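Local coordinates for cellulase (Rhodothermus marinus, PDB 3B7M), which probably catalyses hydrolysis of internal beta-1,4-glucosidic bonds in cellulose, as a glycoside hydrolase family 12 endoglucanase engineered to be active at moderate temperatures while remaining thermostable, at residues P69-V72 against Q73-S76; T134-A138 against G139-E143. All coordinates share one frame; numbering follows the deposited sequence.

Contact 1 of 2, residues P69-V72 against Q73-S76; sequences PRRV and QELS
Q73 lies alongside R71, the two side chains running the same way; Q73 CG lies 4.1 Å from R71 CB and Q73 OE1 sits near R71 CD, a van der Waals contact, while R71 NE donates to E187 O. E74 follows and makes the turn a worked example of local closure. Its backbone N donates to R71 O (2.8 Å). With CG anti to the carbonyl carbon (chi1 -72°) and the chain extended beyond it, the carboxylate reaches R71, where E74 OE1 accepts from R71 N through its anti lone pair, at 3.1 Å in a nearly straight bond (165°). This resembles the glutamate half of a capping box. At L75, the backbone N bonds to V72 O at 3.1 Å, completing a second 3-10 step, while CD1 lies 3.9 Å from V72 CA. An alanine here would keep the backbone bond to V72 O but is likely to open a gap beside V72 CA and L190. The turn leans on strand 189-199 and the loop before it, with backbone bonds from R70 to L190 and V72 to W188, on its way to strand 78-85.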
loop_
_atom_site.group_PDB
_atom_site.type_symbol
_atom_site.label_atom_id
_atom_site.label_comp_id
_atom_site.label_asym_id
_atom_site.label_seq_id
_atom_site.Cartn_x
_atom_site.Cartn_y
_atom_site.Cartn_z
ATOM N N PRO A 69 -17.760 9.029 2.542
ATOM C CA PRO A 69 -17.698 7.777 3.318
ATOM C C PRO A 69 -18.418 6.641 2.618
ATOM O O PRO A 69 -19.519 6.846 2.110
ATOM C CB PRO A 69 -18.444 8.129 4.611
ATOM C CG PRO A 69 -18.274 9.614 4.759
ATOM C CD PRO A 69 -18.305 10.145 3.346
ATOM N N ARG A 70 -17.812 5.459 2.566
ATOM C CA ARG A 70 -18.460 4.339 1.897
ATOM C C ARG A 70 -18.163 3.010 2.572
ATOM O O ARG A 70 -17.004 2.634 2.760
ATOM C CB ARG A 70 -18.119 4.310 0.398
ATOM C CG ARG A 70 -19.286 3.856 -0.484
ATOM C CD ARG A 70 -19.383 4.649 -1.797
ATOM N NE ARG A 70 -19.921 6.003 -1.601
ATOM C CZ ARG A 70 -20.311 6.828 -2.579
ATOM N NH1 ARG A 70 -20.243 6.456 -3.857
ATOM N NH2 ARG A 70 -20.780 8.036 -2.278
ATOM N N ARG A 71 -19.236 2.318 2.948
ATOM C CA ARG A 71 -19.148 1.012 3.589
ATOM C C ARG A 71 -18.762 -0.059 2.572
ATOM O O ARG A 71 -19.117 0.039 1.395
ATOM C CB ARG A 71 -20.472 0.654 4.263
ATOM C CG ARG A 71 -20.758 1.458 5.511
ATOM C CD ARG A 71 -21.994 0.955 6.224
ATOM N NE ARG A 71 -21.947 1.277 7.648
ATOM C CZ ARG A 71 -22.737 2.159 8.249
ATOM N NH1 ARG A 71 -23.665 2.806 7.561
ATOM N NH2 ARG A 71 -22.610 2.384 9.546
ATOM N N VAL A 72 -18.041 -1.077 3.035
ATOM C CA VAL A 72 -17.594 -2.165 2.161
ATOM C C VAL A 72 -18.793 -2.780 1.433
ATOM O O VAL A 72 -18.746 -2.995 0.225
ATOM C CB VAL A 72 -16.789 -3.226 2.940
ATOM C CG1 VAL A 72 -16.570 -4.473 2.101
ATOM C CG2 VAL A 72 -15.454 -2.643 3.390
ATOM N N GLN A 73 -19.882 -2.994 2.165
ATOM C CA GLN A 73 -21.116 -3.530 1.587
ATOM C C GLN A 73 -21.766 -2.634 0.522
ATOM O O GLN A 73 -22.623 -3.088 -0.218
ATOM C CB GLN A 73 -22.127 -3.853 2.696
ATOM C CG GLN A 73 -22.709 -2.633 3.412
ATOM C CD GLN A 73 -23.461 -2.998 4.686
ATOM O OE1 GLN A 73 -24.191 -2.175 5.234
ATOM N NE2 GLN A 73 -23.288 -4.232 5.160
ATOM N N GLU A 74 -21.359 -1.370 0.451
ATOM C CA GLU A 74 -21.927 -0.441 -0.527
ATOM C C GLU A 74 -21.136 -0.371 -1.829
ATOM O O GLU A 74 -21.587 0.246 -2.789
ATOM C CB GLU A 74 -21.994 0.965 0.046
ATOM C CG GLU A 74 -23.039 1.198 1.114
ATOM C CD GLU A 74 -23.083 2.666 1.499
ATOM O OE1 GLU A 74 -22.076 3.171 2.058
ATOM O OE2 GLU A 74 -24.116 3.318 1.210
ATOM N N LEU A 75 -19.953 -0.980 -1.853
ATOM C CA LEU A 75 -19.078 -0.918 -3.025
ATOM C C LEU A 75 -19.535 -1.870 -4.120
ATOM O O LEU A 75 -19.955 -2.989 -3.839
ATOM C CB LEU A 75 -17.641 -1.274 -2.646
ATOM C CG LEU A 75 -16.921 -0.453 -1.589
ATOM C CD1 LEU A 75 -15.696 -1.222 -1.131
ATOM C CD2 LEU A 75 -16.549 0.905 -2.139
ATOM N N SER A 76 -19.431 -1.430 -5.370
ATOM C CA SER A 76 -19.731 -2.308 -6.491
ATOM C C SER A 76 -18.476 -2.633 -7.290
ATOM O O SER A 76 -18.325 -3.753 -7.766
ATOM C CB SER A 76 -20.834 -1.721 -7.385
ATOM O OG SER A 76 -20.460 -0.455 -7.903
#

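Contact 2 of 2, residues T134-A138 against G139-E143; sequences TVELA and GATWE
W142 meets V135 and L137 on one face of a two-strand hairpin, whose type I' turn runs from L137 to A140. Its CB rests 4.2 Å from V135 CG1. With CG anti to the carbonyl carbon (chi1 -52°), the indole swings along the hairpin toward the turn; CD1 comes 3.7 Å from V135 O and 3.9 Å from L137 CB. NE1 then donates to L137 O at 2.8 Å, the acceptor lying close to the ring plane at the indole's edge. The W142 side chain is buried and also touches I117, L119, Y157 and R159, while F174 meets its ring edge-to-face. Across the sheet, on the other face, T141 OG1 donates to E136 OE1 (2.8 Å), which it meets on the syn side, 35° out of the carboxylate plane; beside it the CG2 methyls of T134 and T141 approach to 3.5 Å. The hairpin thus teaches how a turn can be fastened by a side chain as well as by its backbone: L137 O is gripped by two donors, A140 N (3.0 Å) and W142 NE1, which arrive from opposite faces of its carbonyl plane, and the buried indole N-H is satisfied in the process.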
loop_
_atom_site.group_PDB
_atom_site.type_symbol
_atom_site.label_atom_id
_atom_site.label_comp_id
_atom_site.label_asym_id
_atom_site.label_seq_id
_atom_site.Cartn_x
_atom_site.Cartn_y
_atom_site.Cartn_z
ATOM N N THR A 134 -3.584 -20.157 0.776
ATOM C CA THR A 134 -3.268 -19.754 -0.584
ATOM C C THR A 134 -4.605 -19.625 -1.280
ATOM O O THR A 134 -5.520 -20.422 -1.037
ATOM C CB THR A 134 -2.396 -20.808 -1.293
ATOM O OG1 THR A 134 -1.223 -21.044 -0.510
ATOM C CG2 THR A 134 -1.965 -20.328 -2.641
ATOM N N VAL A 135 -4.732 -18.608 -2.126
ATOM C CA VAL A 135 -5.983 -18.345 -2.822
ATOM C C VAL A 135 -5.707 -17.907 -4.266
ATOM O O VAL A 135 -4.663 -17.309 -4.562
ATOM C CB VAL A 135 -6.860 -17.297 -2.043
ATOM C CG1 VAL A 135 -6.241 -15.903 -2.074
ATOM C CG2 VAL A 135 -8.285 -17.258 -2.561
ATOM N N GLU A 136 -6.635 -18.234 -5.155
ATOM C CA GLU A 136 -6.608 -17.751 -6.521
ATOM C C GLU A 136 -7.541 -16.544 -6.627
ATOM O O GLU A 136 -8.737 -16.664 -6.386
ATOM C CB GLU A 136 -7.057 -18.856 -7.473
ATOM C CG GLU A 136 -6.781 -18.559 -8.934
ATOM C CD GLU A 136 -5.361 -18.905 -9.348
ATOM O OE1 GLU A 136 -4.668 -19.619 -8.586
ATOM O OE2 GLU A 136 -4.944 -18.462 -10.444
ATOM N N LEU A 137 -6.979 -15.381 -6.953
ATOM C CA LEU A 137 -7.756 -14.144 -7.103
ATOM C C LEU A 137 -7.175 -13.324 -8.229
ATOM O O LEU A 137 -5.961 -13.260 -8.382
ATOM C CB LEU A 137 -7.710 -13.283 -5.829
ATOM C CG LEU A 137 -8.331 -13.743 -4.519
ATOM C CD1 LEU A 137 -8.022 -12.741 -3.428
ATOM C CD2 LEU A 137 -9.836 -13.948 -4.645
ATOM N N ALA A 138 -8.052 -12.702 -9.010
ATOM C CA ALA A 138 -7.660 -11.718 -10.016
ATOM C C ALA A 138 -6.594 -12.219 -10.992
ATOM O O ALA A 138 -5.671 -11.485 -11.342
ATOM C CB ALA A 138 -7.209 -10.423 -9.335
ATOM N N GLY A 139 -6.711 -13.477 -11.408
ATOM C CA GLY A 139 -5.818 -14.034 -12.425
ATOM C C GLY A 139 -4.502 -14.555 -11.884
ATOM O O GLY A 139 -3.622 -14.965 -12.660
ATOM N N ALA A 140 -4.351 -14.555 -10.559
ATOM C CA ALA A 140 -3.099 -15.001 -9.960
ATOM C C ALA A 140 -3.270 -15.699 -8.621
ATOM O O ALA A 140 -4.347 -15.692 -8.034
ATOM C CB ALA A 140 -2.129 -13.840 -9.830
ATOM N N THR A 141 -2.178 -16.292 -8.158
ATOM C CA THR A 141 -2.107 -17.008 -6.901
ATOM C C THR A 141 -1.458 -16.110 -5.829
ATOM O O THR A 141 -0.503 -15.385 -6.107
ATOM C CB THR A 141 -1.313 -18.302 -7.118
ATOM O OG1 THR A 141 -1.980 -19.067 -8.122
ATOM C CG2 THR A 141 -1.218 -19.129 -5.861
ATOM N N TRP A 142 -2.000 -16.152 -4.618
ATOM C CA TRP A 142 -1.570 -15.275 -3.522
ATOM C C TRP A 142 -1.456 -16.079 -2.238
ATOM O O TRP A 142 -2.327 -16.906 -1.961
ATOM C CB TRP A 142 -2.601 -14.162 -3.314
ATOM C CG TRP A 142 -2.932 -13.421 -4.561
ATOM C CD1 TRP A 142 -3.822 -13.793 -5.537
ATOM C CD2 TRP A 142 -2.358 -12.187 -4.996
ATOM N NE1 TRP A 142 -3.834 -12.864 -6.550
ATOM C CE2 TRP A 142 -2.943 -11.868 -6.242
ATOM C CE3 TRP A 142 -1.410 -11.311 -4.446
ATOM C CZ2 TRP A 142 -2.616 -10.710 -6.946
ATOM C CZ3 TRP A 142 -1.072 -10.163 -5.157
ATOM C CH2 TRP A 142 -1.682 -9.870 -6.390
ATOM N N GLU A 143 -0.387 -15.852 -1.471
ATOM C CA GLU A 143 -0.321 -16.325 -0.092
ATOM C C GLU A 143 -1.065 -15.319 0.771
ATOM O O GLU A 143 -0.923 -14.105 0.572
ATOM C CB GLU A 143 1.112 -16.376 0.442
ATOM C CG GLU A 143 2.118 -17.172 -0.336
ATOM C CD GLU A 143 3.513 -17.083 0.297
ATOM O OE1 GLU A 143 3.895 -15.983 0.809
ATOM O OE2 GLU A 143 4.226 -18.116 0.275
#

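Contacts 1 and 2 do not touch: their centres are 23 Å apart and their nearest atoms about 13 Å. The centre of contact 1 is about 19 Å and that of contact 2 about 18 Å from the centre of the chain. The first belongs to the loop that passes from strand 61-65, in the mixed sheet, to strand 78-85, in the other sheet of the family 12 jelly roll; the second forms the edge hairpin of the mixed sheet. Helix 171-181 lies against V135 and L137 of contact 2, and the chain following it supplies P186 and E187 to contact 1, so two short local closures at separate margins of the fold are linked indirectly through this region.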